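Malonyl CoA-acyl carrier protein transacylase (Bartonella henselae, PDB 3QAT) transfers the malonyl group from malonyl-CoA to acyl carrier protein, the step that probably supplies malonyl units for fatty acid biosynthesis. Local coordinates at residues L222-L234 and E243-Q255. Sequence-based numbering, arbitrary orientation. Where two conformers were deposited one is given.
Sequences LLTVNKTAPIVPL and ESDPERIVSLLVQ
L222, in the last turn of helix 212-224, packs against helix 246-258 and makes the tight end of this contact. Its CB lies 3.7 Å from V250 CG1, while CD1 reaches L253 CB at 3.9 Å, the two leucine side chains crossing at about a right angle; branched aliphatic groups suit this buried seam, which L119 of helix 113-129 also lines. Farther along, P230 and I249 reach toward each other, P230 CD to I249 CD1 at 3.7 Å; a compact ring and a slender aliphatic end fill this buried spot without bringing in polar side-chain atoms, and I249 continues onto L105. The solvent side is more polar, and K227 is partly exposed there. With CG wedged between its own backbone N and carbonyl carbon (chi1 67°), K227 lays its methylenes across P246 and V250, CD to V250 CG2 3.6 Å. A long aliphatic stem ending in an amine fits such a border. Nearby, a water donates to P230 O and is also hydrogen-bonded to S244 OG, joining the two segments. Where the chain returns, L234 and E243 form an antiparallel hydrogen-bonded pair, with E243 N to L234 O at 2.8 Å. The E243 carboxylate turns away, gripped side-on by R248 and bonded to S239. This is a beta hairpin leading into a helix, whose N-cap is D245, within the acyltransferase domain.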
ATOM      1  N   LEU A 222      -3.854   7.890 -15.435  1.00 12.80           N
ATOM      2  CA  LEU A 222      -4.415   8.846 -14.483  1.00 12.38           C
ATOM      3  C   LEU A 222      -4.896  10.129 -15.150  1.00 14.69           C
ATOM      4  O   LEU A 222      -5.821  10.775 -14.635  1.00 15.80           O
ATOM      5  CB  LEU A 222      -3.400   9.160 -13.390  1.00 11.22           C
ATOM      6  CG  LEU A 222      -3.196   8.019 -12.398  1.00 10.08           C
ATOM      7  CD1 LEU A 222      -1.895   8.274 -11.649  1.00 11.85           C
ATOM      8  CD2 LEU A 222      -4.373   7.971 -11.440  1.00  9.53           C
ATOM      9  N   LEU A 223      -4.290  10.477 -16.293  1.00 15.45           N
ATOM     10  CA  LEU A 223      -4.763  11.644 -17.052  1.00 18.07           C
ATOM     11  C   LEU A 223      -6.193  11.519 -17.541  1.00 18.34           C
ATOM     12  O   LEU A 223      -6.896  12.546 -17.662  1.00 21.09           O
ATOM     13  CB  LEU A 223      -3.866  11.893 -18.272  1.00 18.78           C
ATOM     14  CG  LEU A 223      -2.581  12.657 -17.967  1.00 22.20           C
ATOM     15  CD1 LEU A 223      -1.586  12.510 -19.132  1.00 25.01           C
ATOM     16  CD2 LEU A 223      -2.895  14.141 -17.690  1.00 25.35           C
ATOM     17  N   THR A 224      -6.666  10.321 -17.839  0.60 17.71           N
ATOM     18  CA  THR A 224      -7.981  10.247 -18.482  0.60 18.02           C
ATOM     19  C   THR A 224      -9.120   9.952 -17.499  0.60 17.38           C
ATOM     20  O   THR A 224     -10.286  10.251 -17.782  0.60 17.43           O
ATOM     21  CB  THR A 224      -7.976   9.281 -19.668  0.60 17.86           C
ATOM     22  OG1 THR A 224      -7.618   7.973 -19.225  0.60 19.52           O
ATOM     23  CG2 THR A 224      -6.947   9.745 -20.722  0.60 18.94           C
ATOM     24  N   VAL A 225      -8.771   9.400 -16.338  1.00 15.83           N
ATOM     25  CA  VAL A 225      -9.783   8.958 -15.390  1.00 15.30           C
ATOM     26  C   VAL A 225     -10.509  10.140 -14.755  1.00 15.38           C
ATOM     27  O   VAL A 225      -9.890  11.166 -14.432  1.00 15.27           O
ATOM     28  CB  VAL A 225      -9.139   8.033 -14.283  1.00 15.66           C
ATOM     29  CG1 VAL A 225      -8.259   8.793 -13.316  1.00 16.62           C
ATOM     30  CG2 VAL A 225     -10.191   7.261 -13.561  1.00 18.17           C
ATOM     31  N   ASN A 226     -11.819   9.996 -14.551  1.00 15.29           N
ATOM     32  CA  ASN A 226     -12.540  10.973 -13.729  1.00 16.28           C
ATOM     33  C   ASN A 226     -11.995  11.001 -12.317  1.00 15.30           C
ATOM     34  O   ASN A 226     -11.727   9.941 -11.708  1.00 15.65           O
ATOM     35  CB  ASN A 226     -14.023  10.636 -13.663  1.00 17.71           C
ATOM     36  CG  ASN A 226     -14.723  10.878 -14.968  1.00 21.42           C
ATOM     37  OD1 ASN A 226     -14.436  11.849 -15.670  1.00 25.92           O
ATOM     38  ND2 ASN A 226     -15.662   9.997 -15.305  1.00 25.69           N
ATOM     39  N   LYS A 227     -11.785  12.208 -11.812  1.00 15.38           N
ATOM     40  CA  LYS A 227     -11.289  12.360 -10.454  1.00 15.24           C
ATOM     41  C   LYS A 227     -11.908  13.575  -9.769  1.00 15.55           C
ATOM     42  O   LYS A 227     -12.292  14.567 -10.428  1.00 16.42           O
ATOM     43  CB  LYS A 227      -9.759  12.426 -10.417  1.00 16.00           C
ATOM     44  CG  LYS A 227      -9.154  13.652 -11.057  1.00 17.72           C
ATOM     45  CD  LYS A 227      -7.666  13.481 -11.258  1.00 20.29           C
ATOM     46  CE  LYS A 227      -7.038  14.773 -11.791  1.00 22.84           C
ATOM     47  NZ  LYS A 227      -7.534  15.157 -13.175  1.00 24.13           N
ATOM     48  N   THR A 228     -12.018  13.450  -8.451  1.00 14.52           N
ATOM     49  CA  THR A 228     -12.510  14.507  -7.581  0.60 15.80           C
ATOM     50  C   THR A 228     -11.571  14.655  -6.384  1.00 15.23           C
ATOM     51  O   THR A 228     -10.930  13.679  -5.976  1.00 14.70           O
ATOM     52  CB  THR A 228     -13.924  14.191  -7.038  0.60 16.07           C
ATOM     53  OG1 THR A 228     -14.696  13.492  -8.030  0.60 17.92           O
ATOM     54  CG2 THR A 228     -14.635  15.489  -6.670  0.60 17.75           C
ATOM     55  N   ALA A 229     -11.500  15.853  -5.811  1.00 15.02           N
ATOM     56  CA  ALA A 229     -10.719  16.065  -4.580  1.00 13.96           C
ATOM     57  C   ALA A 229     -11.215  15.096  -3.505  1.00 14.10           C
ATOM     58  O   ALA A 229     -12.431  14.924  -3.328  1.00 14.53           O
ATOM     59  CB  ALA A 229     -10.859  17.541  -4.079  1.00 15.37           C
ATOM     60  N   PRO A 230     -10.289  14.444  -2.777  1.00 13.24           N
ATOM     61  CA  PRO A 230     -10.756  13.541  -1.716  1.00 13.53           C
ATOM     62  C   PRO A 230     -11.482  14.296  -0.598  1.00 14.08           C
ATOM     63  O   PRO A 230     -11.150  15.461  -0.317  1.00 14.91           O
ATOM     64  CB  PRO A 230      -9.456  12.916  -1.181  1.00 13.38           C
ATOM     65  CG  PRO A 230      -8.414  13.977  -1.440  1.00 11.93           C
ATOM     66  CD  PRO A 230      -8.823  14.567  -2.805  1.00 12.49           C
ATOM     67  N   ILE A 231     -12.455  13.640   0.029  1.00 14.00           N
ATOM     68  CA  ILE A 231     -13.292  14.298   1.051  1.00 16.09           C
ATOM     69  C   ILE A 231     -12.545  14.553   2.375  1.00 15.73           C
ATOM     70  O   ILE A 231     -12.938  15.433   3.175  1.00 16.77           O
ATOM     71  CB  ILE A 231     -14.590  13.510   1.319  1.00 17.53           C
ATOM     72  CG1 ILE A 231     -14.250  12.137   1.909  1.00 17.88           C
ATOM     73  CG2 ILE A 231     -15.462  13.455   0.049  1.00 21.76           C
ATOM     74  CD1 ILE A 231     -15.336  11.483   2.627  1.00 25.59           C
ATOM     75  N   VAL A 232     -11.484  13.775   2.605  1.00 15.50           N
ATOM     76  CA  VAL A 232     -10.496  14.057   3.666  1.00 15.20           C
ATOM     77  C   VAL A 232      -9.116  13.898   3.029  1.00 14.30           C
ATOM     78  O   VAL A 232      -9.007  13.187   2.035  1.00 12.82           O
ATOM     79  CB  VAL A 232     -10.670  13.179   4.932  1.00 16.79           C
ATOM     80  CG1 VAL A 232     -12.102  13.269   5.468  1.00 18.44           C
ATOM     81  CG2 VAL A 232     -10.289  11.735   4.690  1.00 15.67           C
ATOM     82  N   PRO A 233      -8.077  14.575   3.564  1.00 13.30           N
ATOM     83  CA  PRO A 233      -6.817  14.581   2.834  1.00 12.73           C
ATOM     84  C   PRO A 233      -6.102  13.238   2.835  1.00 10.92           C
ATOM     85  O   PRO A 233      -6.209  12.466   3.795  1.00 10.05           O
ATOM     86  CB  PRO A 233      -5.954  15.600   3.603  1.00 12.75           C
ATOM     87  CG  PRO A 233      -6.926  16.447   4.368  1.00 14.96           C
ATOM     88  CD  PRO A 233      -8.054  15.521   4.711  1.00 14.73           C
ATOM     89  N   LEU A 234      -5.366  13.017   1.753  1.00 10.69           N
ATOM     90  CA  LEU A 234      -4.457  11.881   1.669  1.00  9.73           C
ATOM     91  C   LEU A 234      -3.058  12.272   2.159  1.00 10.75           C
ATOM     92  O   LEU A 234      -2.472  13.256   1.662  1.00 11.51           O
ATOM     93  CB  LEU A 234      -4.383  11.461   0.204  1.00 10.49           C
ATOM     94  CG  LEU A 234      -3.386  10.323  -0.082  1.00  8.27           C
ATOM     95  CD1 LEU A 234      -3.973   8.958   0.308  1.00  9.51           C
ATOM     96  CD2 LEU A 234      -2.914  10.347  -1.547  1.00  9.73           C
ATOM     97  N   GLU A 243      -2.740  15.988   1.341  1.00 12.88           N
ATOM     98  CA  GLU A 243      -2.963  16.379  -0.046  1.00 13.14           C
ATOM     99  C   GLU A 243      -4.437  16.264  -0.409  1.00 13.88           C
ATOM    100  O   GLU A 243      -5.060  15.227  -0.163  1.00 12.77           O
ATOM    101  CB  GLU A 243      -2.142  15.470  -0.974  1.00 12.75           C
ATOM    102  CG  GLU A 243      -0.638  15.402  -0.642  1.00 13.98           C
ATOM    103  CD  GLU A 243       0.168  16.595  -1.165  1.00 12.47           C
ATOM    104  OE1 GLU A 243      -0.427  17.567  -1.715  1.00 15.65           O
ATOM    105  OE2 GLU A 243       1.400  16.534  -1.042  1.00 13.10           O
ATOM    106  N   SER A 244      -5.010  17.329  -0.985  1.00 13.29           N
ATOM    107  CA  SER A 244      -6.398  17.304  -1.446  1.00 14.66           C
ATOM    108  C   SER A 244      -6.602  17.800  -2.876  1.00 14.50           C
ATOM    109  O   SER A 244      -7.729  17.796  -3.356  1.00 15.39           O
ATOM    110  CB  SER A 244      -7.298  18.122  -0.506  1.00 15.25           C
ATOM    111  OG  SER A 244      -7.135  17.701   0.840  1.00 16.79           O
ATOM    112  N   ASP A 245      -5.535  18.206  -3.563  1.00 15.15           N
ATOM    113  CA  ASP A 245      -5.658  18.738  -4.937  0.70 15.79           C
ATOM    114  C   ASP A 245      -5.542  17.567  -5.900  1.00 15.09           C
ATOM    115  O   ASP A 245      -4.492  16.954  -5.972  1.00 14.82           O
ATOM    116  CB  ASP A 245      -4.548  19.775  -5.192  0.70 16.64           C
ATOM    117  CG  ASP A 245      -4.495  20.265  -6.638  0.70 17.97           C
ATOM    118  OD1 ASP A 245      -5.242  19.752  -7.486  0.70 18.40           O
ATOM    119  OD2 ASP A 245      -3.699  21.194  -6.928  0.70 21.72           O
ATOM    120  N   PRO A 246      -6.624  17.252  -6.645  1.00 15.87           N
ATOM    121  CA  PRO A 246      -6.520  16.044  -7.492  1.00 15.59           C
ATOM    122  C   PRO A 246      -5.414  16.057  -8.550  1.00 15.89           C
ATOM    123  O   PRO A 246      -4.846  14.988  -8.849  1.00 15.66           O
ATOM    124  CB  PRO A 246      -7.913  15.926  -8.145  1.00 16.00           C
ATOM    125  CG  PRO A 246      -8.598  17.137  -7.886  1.00 16.71           C
ATOM    126  CD  PRO A 246      -7.976  17.830  -6.681  1.00 16.07           C
ATOM    127  N   GLU A 247      -5.097  17.217  -9.118  1.00 16.75           N
ATOM    128  CA  GLU A 247      -4.008  17.313 -10.093  0.70 18.24           C
ATOM    129  C   GLU A 247      -2.652  17.010  -9.452  1.00 17.45           C
ATOM    130  O   GLU A 247      -1.806  16.298 -10.026  1.00 17.99           O
ATOM    131  CB  GLU A 247      -3.974  18.700 -10.739  0.70 19.54           C
ATOM    132  CG  GLU A 247      -5.130  18.964 -11.689  0.70 24.58           C
ATOM    133  CD  GLU A 247      -5.102  20.366 -12.284  0.70 29.35           C
ATOM    134  OE1 GLU A 247      -4.093  21.090 -12.109  0.70 32.87           O
ATOM    135  OE2 GLU A 247      -6.099  20.743 -12.933  0.70 32.97           O
ATOM    136  N   ARG A 248      -2.426  17.568  -8.269  1.00 17.18           N
ATOM    137  CA  ARG A 248      -1.182  17.288  -7.556  1.00 16.67           C
ATOM    138  C   ARG A 248      -1.131  15.826  -7.115  1.00 15.60           C
ATOM    139  O   ARG A 248      -0.089  15.192  -7.218  1.00 15.29           O
ATOM    140  CB  ARG A 248      -1.014  18.177  -6.334  1.00 17.83           C
ATOM    141  CG  ARG A 248       0.288  17.893  -5.620  1.00 18.72           C
ATOM    142  CD  ARG A 248       0.669  19.018  -4.708  1.00 20.83           C
ATOM    143  NE  ARG A 248       1.486  18.522  -3.610  1.00 21.97           N
ATOM    144  CZ  ARG A 248       2.808  18.354  -3.656  1.00 23.06           C
ATOM    145  NH1 ARG A 248       3.494  18.639  -4.764  1.00 25.58           N
ATOM    146  NH2 ARG A 248       3.452  17.920  -2.590  1.00 20.17           N
ATOM    147  N   ILE A 249      -2.254  15.312  -6.629  1.00 13.80           N
ATOM    148  CA  ILE A 249      -2.331  13.889  -6.223  1.00 12.95           C
ATOM    149  C   ILE A 249      -1.956  12.966  -7.396  1.00 13.20           C
ATOM    150  O   ILE A 249      -1.197  12.019  -7.194  1.00 12.09           O
ATOM    151  CB  ILE A 249      -3.701  13.543  -5.633  1.00 12.41           C
ATOM    152  CG1 ILE A 249      -3.826  14.179  -4.244  1.00 13.43           C
ATOM    153  CG2 ILE A 249      -3.931  12.017  -5.576  1.00 12.19           C
ATOM    154  CD1 ILE A 249      -5.244  14.226  -3.680  1.00 13.66           C
ATOM    155  N   VAL A 250      -2.443  13.255  -8.607  1.00 13.29           N
ATOM    156  CA  VAL A 250      -2.043  12.457  -9.775  1.00 14.45           C
ATOM    157  C   VAL A 250      -0.525  12.496  -9.955  1.00 14.08           C
ATOM    158  O   VAL A 250       0.116  11.453 -10.162  1.00 13.12           O
ATOM    159  CB  VAL A 250      -2.792  12.892 -11.078  1.00 14.36           C
ATOM    160  CG1 VAL A 250      -2.028  12.461 -12.350  1.00 17.89           C
ATOM    161  CG2 VAL A 250      -4.205  12.340 -11.056  1.00 17.84           C
ATOM    162  N   SER A 251       0.079  13.688  -9.837  1.00 13.22           N
ATOM    163  CA  SER A 251       1.513  13.810 -10.021  0.70 14.09           C
ATOM    164  C   SER A 251       2.269  12.981  -8.971  1.00 13.26           C
ATOM    165  O   SER A 251       3.237  12.292  -9.288  1.00 13.31           O
ATOM    166  CB  SER A 251       1.922  15.285  -9.968  0.70 15.46           C
ATOM    167  OG  SER A 251       3.325  15.420 -10.029  0.70 18.28           O
ATOM    168  N   LEU A 252       1.798  13.041  -7.737  1.00 12.55           N
ATOM    169  CA  LEU A 252       2.413  12.298  -6.636  1.00 11.35           C
ATOM    170  C   LEU A 252       2.257  10.786  -6.755  1.00 11.42           C
ATOM    171  O   LEU A 252       3.166  10.067  -6.357  1.00 10.30           O
ATOM    172  CB  LEU A 252       1.878  12.776  -5.291  1.00 12.26           C
ATOM    173  CG  LEU A 252       2.178  14.231  -4.918  1.00 13.09           C
ATOM    174  CD1 LEU A 252       1.289  14.603  -3.748  1.00 14.55           C
ATOM    175  CD2 LEU A 252       3.663  14.440  -4.560  1.00 17.71           C
ATOM    176  N   LEU A 253       1.124  10.333  -7.309  1.00 10.05           N
ATOM    177  CA  LEU A 253       0.963   8.883  -7.613  1.00  9.02           C
ATOM    178  C   LEU A 253       1.975   8.410  -8.675  1.00  9.28           C
ATOM    179  O   LEU A 253       2.523   7.295  -8.566  1.00  9.76           O
ATOM    180  CB  LEU A 253      -0.463   8.566  -8.059  1.00  8.68           C
ATOM    181  CG  LEU A 253      -1.560   8.740  -7.004  1.00  8.70           C
ATOM    182  CD1 LEU A 253      -2.901   8.529  -7.682  1.00 10.19           C
ATOM    183  CD2 LEU A 253      -1.392   7.720  -5.878  1.00 10.63           C
ATOM    184  N   VAL A 254       2.233   9.250  -9.681  1.00 10.18           N
ATOM    185  CA  VAL A 254       3.234   8.921 -10.693  1.00 10.78           C
ATOM    186  C   VAL A 254       4.646   8.880 -10.076  1.00 11.10           C
ATOM    187  O   VAL A 254       5.426   7.928 -10.309  1.00 11.62           O
ATOM    188  CB  VAL A 254       3.157   9.911 -11.890  1.00 10.53           C
ATOM    189  CG1 VAL A 254       4.308   9.667 -12.863  1.00 12.76           C
ATOM    190  CG2 VAL A 254       1.811   9.775 -12.632  1.00 11.53           C
ATOM    191  N   GLN A 255       4.979   9.912  -9.293  1.00 11.86           N
ATOM    192  CA  GLN A 255       6.276   9.978  -8.618  1.00 12.89           C
ATOM    193  C   GLN A 255       6.486   8.795  -7.665  1.00 12.13           C
ATOM    194  O   GLN A 255       7.609   8.287  -7.511  1.00 12.68           O
ATOM    195  CB  GLN A 255       6.379  11.274  -7.822  1.00 14.01           C
ATOM    196  CG  GLN A 255       6.428  12.534  -8.671  1.00 18.65           C
ATOM    197  CD  GLN A 255       6.291  13.790  -7.817  1.00 22.04           C
ATOM    198  OE1 GLN A 255       6.921  13.912  -6.762  1.00 24.93           O
ATOM    199  NE2 GLN A 255       5.458  14.720  -8.261  1.00 26.22           N
TER
HETATM  200  O   HOH W   1      -9.583  16.732   1.653  1.00 14.44           O